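PDB 1GKR: Non-atp dependent l-selective hydantoinase from Arthrobacter aurescens, which hydrolyses the ring of 5-substituted hydantoins, preferring aryl over alkyl derivatives, with two zinc ions per subunit and a stereoselectivity that depends on the substrate. Local coordinates for residues A[56-61]-A[309-314]; A[61-66]-A[88-93]. All blocks are in the same frame, centred on the assembly; numbering follows the deposited sequence.

Contact 1 and contact 2 meet at Val-61, on the strand whose end carries the His-x-His pair of a metal-dependent hydrolase. Contact 1 (56-61 with 309-314) supplies His-60 and Asp-312 to one zinc ion, and contact 2 (61-66 with 88-93) adds His-62; the carbamate of the modified Lys-147 bridges this ion to the second, which is bound by His-183 and His-239. The centres of the two contacts lie about 8 Å apart. Strand 51-62 stands between its neighbours: His-62 N reaches His-313 O at 2.8 Å, a probable hydrogen bond, and on the other side Asp-58 N approaches Thr-89 O at 3.0 Å, probably bonded too.

Contact 1. Residues A[56-61]-A[309-314]. With ZN (zinc ion), chain F.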
loop_
_atom_site.group_PDB
_atom_site.type_symbol
_atom_site.label_atom_id
_atom_site.label_comp_id
_atom_site.label_asym_id
_atom_site.label_seq_id
_atom_site.Cartn_x
_atom_site.Cartn_y
_atom_site.Cartn_z
ATOM N N VAL A 56 25.637 24.474 12.580
ATOM C CA VAL A 56 24.452 23.652 12.771
ATOM C C VAL A 56 23.250 24.532 13.101
ATOM O O VAL A 56 23.372 25.488 13.864
ATOM C CB VAL A 56 24.649 22.666 13.917
ATOM C CG1 VAL A 56 23.314 22.046 14.303
ATOM C CG2 VAL A 56 25.651 21.598 13.491
ATOM N N VAL A 57 22.104 24.218 12.508
ATOM C CA VAL A 57 20.875 24.957 12.752
ATOM C C VAL A 57 19.955 24.027 13.529
ATOM O O VAL A 57 19.426 23.071 12.969
ATOM C CB VAL A 57 20.183 25.373 11.426
ATOM C CG1 VAL A 57 18.804 25.945 11.708
ATOM C CG2 VAL A 57 21.034 26.410 10.702
ATOM N N ASP A 58 19.779 24.296 14.819
ATOM C CA ASP A 58 18.926 23.460 15.652
ATOM C C ASP A 58 17.538 24.087 15.809
ATOM O O ASP A 58 17.379 25.132 16.439
ATOM C CB ASP A 58 19.569 23.245 17.015
ATOM C CG ASP A 58 18.945 22.101 17.758
ATOM O OD1 ASP A 58 17.725 21.913 17.612
ATOM O OD2 ASP A 58 19.658 21.388 18.490
ATOM N N GLU A 59 16.544 23.430 15.220
ATOM C CA GLU A 59 15.151 23.880 15.217
ATOM C C GLU A 59 14.383 23.502 16.472
ATOM O O GLU A 59 13.209 23.856 16.610
ATOM C CB GLU A 59 14.411 23.251 14.032
ATOM C CG GLU A 59 14.339 21.730 14.155
ATOM C CD GLU A 59 13.714 21.040 12.954
ATOM O OE1 GLU A 59 13.692 21.645 11.860
ATOM O OE2 GLU A 59 13.259 19.881 13.105
ATOM N N HIS A 60 15.017 22.769 17.376
ATOM C CA HIS A 60 14.308 22.333 18.564
ATOM C C HIS A 60 15.040 22.618 19.873
ATOM O O HIS A 60 15.642 21.725 20.474
ATOM C CB HIS A 60 14.002 20.850 18.430
ATOM C CG HIS A 60 12.943 20.374 19.367
ATOM N ND1 HIS A 60 12.167 19.262 19.113
ATOM C CD2 HIS A 60 12.529 20.861 20.561
ATOM C CE1 HIS A 60 11.319 19.090 20.111
ATOM N NE2 HIS A 60 11.518 20.046 21.002
ATOM N N VAL A 61 14.953 23.862 20.321
ATOM C CA VAL A 61 15.629 24.277 21.529
ATOM C C VAL A 61 14.677 24.842 22.587
ATOM O O VAL A 61 13.769 25.629 22.280
ATOM C CB VAL A 61 16.711 25.329 21.177
ATOM C CG1 VAL A 61 17.512 25.730 22.417
ATOM C CG2 VAL A 61 17.619 24.768 20.112
ATOM N N LEU A 309 17.351 16.794 12.320
ATOM C CA LEU A 309 17.773 16.369 13.639
ATOM C C LEU A 309 17.695 17.611 14.532
ATOM O O LEU A 309 18.152 18.696 14.158
ATOM C CB LEU A 309 19.194 15.823 13.567
ATOM C CG LEU A 309 19.413 14.336 13.864
ATOM C CD1 LEU A 309 18.292 13.502 13.311
ATOM C CD2 LEU A 309 20.750 13.899 13.284
ATOM N N GLY A 310 17.072 17.465 15.692
ATOM C CA GLY A 310 16.950 18.579 16.619
ATOM C C GLY A 310 17.313 18.039 17.985
ATOM O O GLY A 310 16.981 16.901 18.293
ATOM N N SER A 311 17.981 18.831 18.811
ATOM C CA SER A 311 18.399 18.334 20.121
ATOM C C SER A 311 17.295 18.182 21.158
ATOM O O SER A 311 17.284 17.225 21.941
ATOM C CB SER A 311 19.476 19.250 20.693
ATOM O OG SER A 311 18.938 20.543 20.900
ATOM N N ASP A 312 16.354 19.117 21.140
ATOM C CA ASP A 312 15.282 19.149 22.129
ATOM C C ASP A 312 15.950 19.410 23.498
ATOM O O ASP A 312 15.563 18.867 24.538
ATOM C CB ASP A 312 14.470 17.853 22.150
ATOM C CG ASP A 312 13.176 18.003 22.947
ATOM O OD1 ASP A 312 12.672 19.145 23.045
ATOM O OD2 ASP A 312 12.652 16.996 23.469
ATOM N N HIS A 313 16.984 20.244 23.453
ATOM C CA HIS A 313 17.729 20.677 24.627
ATOM C C HIS A 313 16.731 21.345 25.581
ATOM O O HIS A 313 16.003 22.262 25.199
ATOM C CB HIS A 313 18.783 21.694 24.187
ATOM C CG HIS A 313 19.478 22.386 25.316
ATOM N ND1 HIS A 313 20.622 21.889 25.903
ATOM C CD2 HIS A 313 19.199 23.549 25.955
ATOM C CE1 HIS A 313 21.021 22.719 26.850
ATOM N NE2 HIS A 313 20.176 23.734 26.901
ATOM N N GLY A 314 16.699 20.888 26.823
ATOM C CA GLY A 314 15.776 21.467 27.773
ATOM C C GLY A 314 16.124 21.042 29.177
ATOM O O GLY A 314 16.144 19.848 29.487
HETATM ZN ZN ZN F . 10.621 19.690 22.889
HETATM O O HOH W 1 17.504 21.340 13.479
HETATM O O HOH W 2 20.535 20.078 14.237
HETATM O O HOH W 3 10.031 17.789 24.409
#
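Asp-58 OD2 takes two hydrogen bonds from one residue, Ser-311: the hydroxyl OG gives its proton at 2.7 Å and the backbone N approaches at 3.1 Å, both on the syn side but tilted out of the carboxylate plane, the hydroxyl more than the amide. This grip joins the first strand of the TIM-barrel domain to the turn after strand 308-309, where an amidohydrolase carries its metal-binding aspartate. The other oxygen, OD1, accepts from His-60 N in an Asx turn, so a single carboxylate spans both segments and fixes the bend that leads to the first zinc ligand. Ser-311 is just as economical. With OG tucked between its own N and carbonyl carbon (chi1 63°), the hydroxyl can donate to Asp-58 while accepting from His-313 N in an ST turn. Gly-310, having no side chain, lets the backbone pass close to His-60, its CA 4.1 Å from His-60 CB.

The backbone link that follows is weaker: Asp-312 N points to His-60 O through a strongly bent bond. Beyond it the two ligand side chains run side by side toward the zinc ion, each swung away from its backbone N (chi1 -163° for His-60, -167° for Asp-312). Asp-312 CB sits over the face of the imidazole in a CH-pi contact, 3.8 Å from the ring centroid. Glu-262 OE1 is hydrogen-bonded to His-60 ND1, which orients the ring and would be expected to make NE2 a stronger donor to the metal. Further back, a water links Val-57 O, Glu-59 N and Leu-309 O. At the ion, His-60 NE2 and Asp-312 OD1 each bind zinc at 2.1 Å, while Asp-312 OD2 accepts a hydrogen bond from the zinc-bound water at 2.9 Å.

Contact 2. Residues A[61-66]-A[88-93]; sequences VHIIDM and TTIIEM. With ZN (zinc ion), chain F.
Met-93 N donates to Val-61 O at 2.9 Å, a nearly straight bond joining the ends of two parallel strands; one step back, Val-61 N reaches Ile-91 O only weakly. Side-chain-to-backbone bonds come next. The carboxylate of Glu-92, on a chain bent at chi2 (-66°), lies across Val-61 and Ile-63 and faces the successive amides of Ile-63 and Ile-64: Ile-63 N points at OE2, though so close in the model that the length is doubtful, and Ile-64 N meets OE1 at 3.3 Å from above the carboxylate plane. A glutamate suits this place because its two oxygens can serve successive amides, and Lys-109 is a distant, weak ion partner. The strands are the first two of the TIM barrel, connected by helix 75-85 in a beta-alpha-beta unit. Apolar packing fills the side toward that helix: Val-61 CG2 rests on Ile-90 CB at 3.8 Å, and the Ile-63 and Ile-90 side chains cross at about a right angle, their CD1 atoms 3.7 Å apart, while Phe-75 of that helix touches both Ile-63 and Glu-92. Met-93 SD makes an oblique Met-aromatic approach to the His-62 ring, 4.7 Å from its centroid. His-62 ND1 donates to a water in the ring plane, and at the metal NE2 binds zinc at 2.1 Å.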
loop_
_atom_site.group_PDB
_atom_site.type_symbol
_atom_site.label_atom_id
_atom_site.label_comp_id
_atom_site.label_asym_id
_atom_site.label_seq_id
_atom_site.Cartn_x
_atom_site.Cartn_y
_atom_site.Cartn_z
ATOM N N VAL A 61 14.953 23.862 20.321
ATOM C CA VAL A 61 15.629 24.277 21.529
ATOM C C VAL A 61 14.677 24.842 22.587
ATOM O O VAL A 61 13.769 25.629 22.280
ATOM C CB VAL A 61 16.711 25.329 21.177
ATOM C CG1 VAL A 61 17.512 25.730 22.417
ATOM C CG2 VAL A 61 17.619 24.768 20.112
ATOM N N HIS A 62 14.889 24.411 23.829
ATOM C CA HIS A 62 14.103 24.879 24.970
ATOM C C HIS A 62 15.028 25.495 26.033
ATOM O O HIS A 62 15.249 24.899 27.090
ATOM C CB HIS A 62 13.350 23.736 25.642
ATOM C CG HIS A 62 12.364 23.043 24.764
ATOM N ND1 HIS A 62 11.133 23.579 24.457
ATOM C CD2 HIS A 62 12.394 21.815 24.187
ATOM C CE1 HIS A 62 10.446 22.711 23.735
ATOM N NE2 HIS A 62 11.189 21.634 23.554
ATOM N N ILE A 63 15.598 26.662 25.755
ATOM C CA ILE A 63 16.430 27.302 26.753
ATOM C C ILE A 63 15.446 27.807 27.807
ATOM O O ILE A 63 15.782 27.901 28.980
ATOM C CB ILE A 63 17.233 28.472 26.165
ATOM C CG1 ILE A 63 18.331 27.927 25.251
ATOM C CG2 ILE A 63 17.833 29.313 27.292
ATOM C CD1 ILE A 63 19.104 28.996 24.512
ATOM N N ILE A 64 14.221 28.095 27.361
ATOM C CA ILE A 64 13.117 28.554 28.208
ATOM C C ILE A 64 13.258 29.996 28.651
ATOM O O ILE A 64 12.520 30.858 28.174
ATOM C CB ILE A 64 12.967 27.703 29.473
ATOM C CG1 ILE A 64 12.950 26.210 29.124
ATOM C CG2 ILE A 64 11.685 28.116 30.199
ATOM C CD1 ILE A 64 11.603 25.687 28.694
ATOM N N ASP A 65 14.190 30.232 29.582
ATOM C CA ASP A 65 14.497 31.557 30.124
ATOM C C ASP A 65 13.260 32.268 30.678
ATOM O O ASP A 65 12.375 31.641 31.266
ATOM C CB ASP A 65 15.147 32.425 29.036
ATOM C CG ASP A 65 16.039 33.541 29.601
ATOM O OD1 ASP A 65 17.182 33.244 30.022
ATOM O OD2 ASP A 65 15.599 34.716 29.614
ATOM N N MET A 66 13.211 33.584 30.488
ATOM C CA MET A 66 12.106 34.411 30.966
ATOM C C MET A 66 11.899 34.273 32.475
ATOM O O MET A 66 12.870 34.103 33.213
ATOM C CB MET A 66 10.831 34.071 30.199
ATOM C CG MET A 66 11.014 34.190 28.693
ATOM S SD MET A 66 11.754 35.777 28.179
ATOM C CE MET A 66 10.254 36.740 27.852
ATOM N N THR A 88 25.251 27.241 15.544
ATOM C CA THR A 88 25.281 28.678 15.315
ATOM C C THR A 88 23.935 29.399 15.284
ATOM O O THR A 88 23.884 30.614 15.448
ATOM C CB THR A 88 26.059 28.968 14.048
ATOM O OG1 THR A 88 25.516 28.188 12.976
ATOM C CG2 THR A 88 27.530 28.593 14.256
ATOM N N THR A 89 22.848 28.690 15.018
ATOM C CA THR A 89 21.555 29.354 15.106
ATOM C C THR A 89 20.528 28.380 15.686
ATOM O O THR A 89 20.493 27.191 15.339
ATOM C CB THR A 89 21.046 30.003 13.764
ATOM O OG1 THR A 89 19.902 29.299 13.292
ATOM C CG2 THR A 89 22.105 30.035 12.721
ATOM N N ILE A 90 19.735 28.895 16.623
ATOM C CA ILE A 90 18.726 28.110 17.305
ATOM C C ILE A 90 17.352 28.716 17.068
ATOM O O ILE A 90 17.222 29.894 16.724
ATOM C CB ILE A 90 18.969 28.100 18.844
ATOM C CG1 ILE A 90 18.789 29.514 19.407
ATOM C CG2 ILE A 90 20.372 27.627 19.163
ATOM C CD1 ILE A 90 18.884 29.593 20.898
ATOM N N ILE A 91 16.324 27.900 17.246
ATOM C CA ILE A 91 14.972 28.385 17.122
ATOM C C ILE A 91 14.339 27.996 18.458
ATOM O O ILE A 91 14.115 26.818 18.702
ATOM C CB ILE A 91 14.261 27.722 15.936
ATOM C CG1 ILE A 91 15.190 27.726 14.716
ATOM C CG2 ILE A 91 13.021 28.515 15.567
ATOM C CD1 ILE A 91 14.522 27.290 13.416
ATOM N N GLU A 92 14.103 28.982 19.333
ATOM C CA GLU A 92 13.521 28.752 20.667
ATOM C C GLU A 92 12.063 28.392 20.606
ATOM O O GLU A 92 11.286 29.109 19.974
ATOM C CB GLU A 92 13.612 30.004 21.534
ATOM C CG GLU A 92 14.566 29.917 22.695
ATOM C CD GLU A 92 14.165 28.920 23.757
ATOM O OE1 GLU A 92 13.112 29.092 24.424
ATOM O OE2 GLU A 92 14.935 27.959 23.922
ATOM N N MET A 93 11.690 27.303 21.275
ATOM C CA MET A 93 10.294 26.885 21.317
ATOM C C MET A 93 9.553 27.902 22.194
ATOM O O MET A 93 10.175 28.677 22.921
ATOM C CB MET A 93 10.173 25.484 21.907
ATOM C CG MET A 93 10.923 24.424 21.130
ATOM S SD MET A 93 9.961 23.558 19.856
ATOM C CE MET A 93 8.721 24.761 19.469
HETATM ZN ZN ZN F . 10.621 19.690 22.889
HETATM O O HOH W 4 10.691 26.450 25.002
HETATM O O HOH W 3 10.031 17.789 24.409
#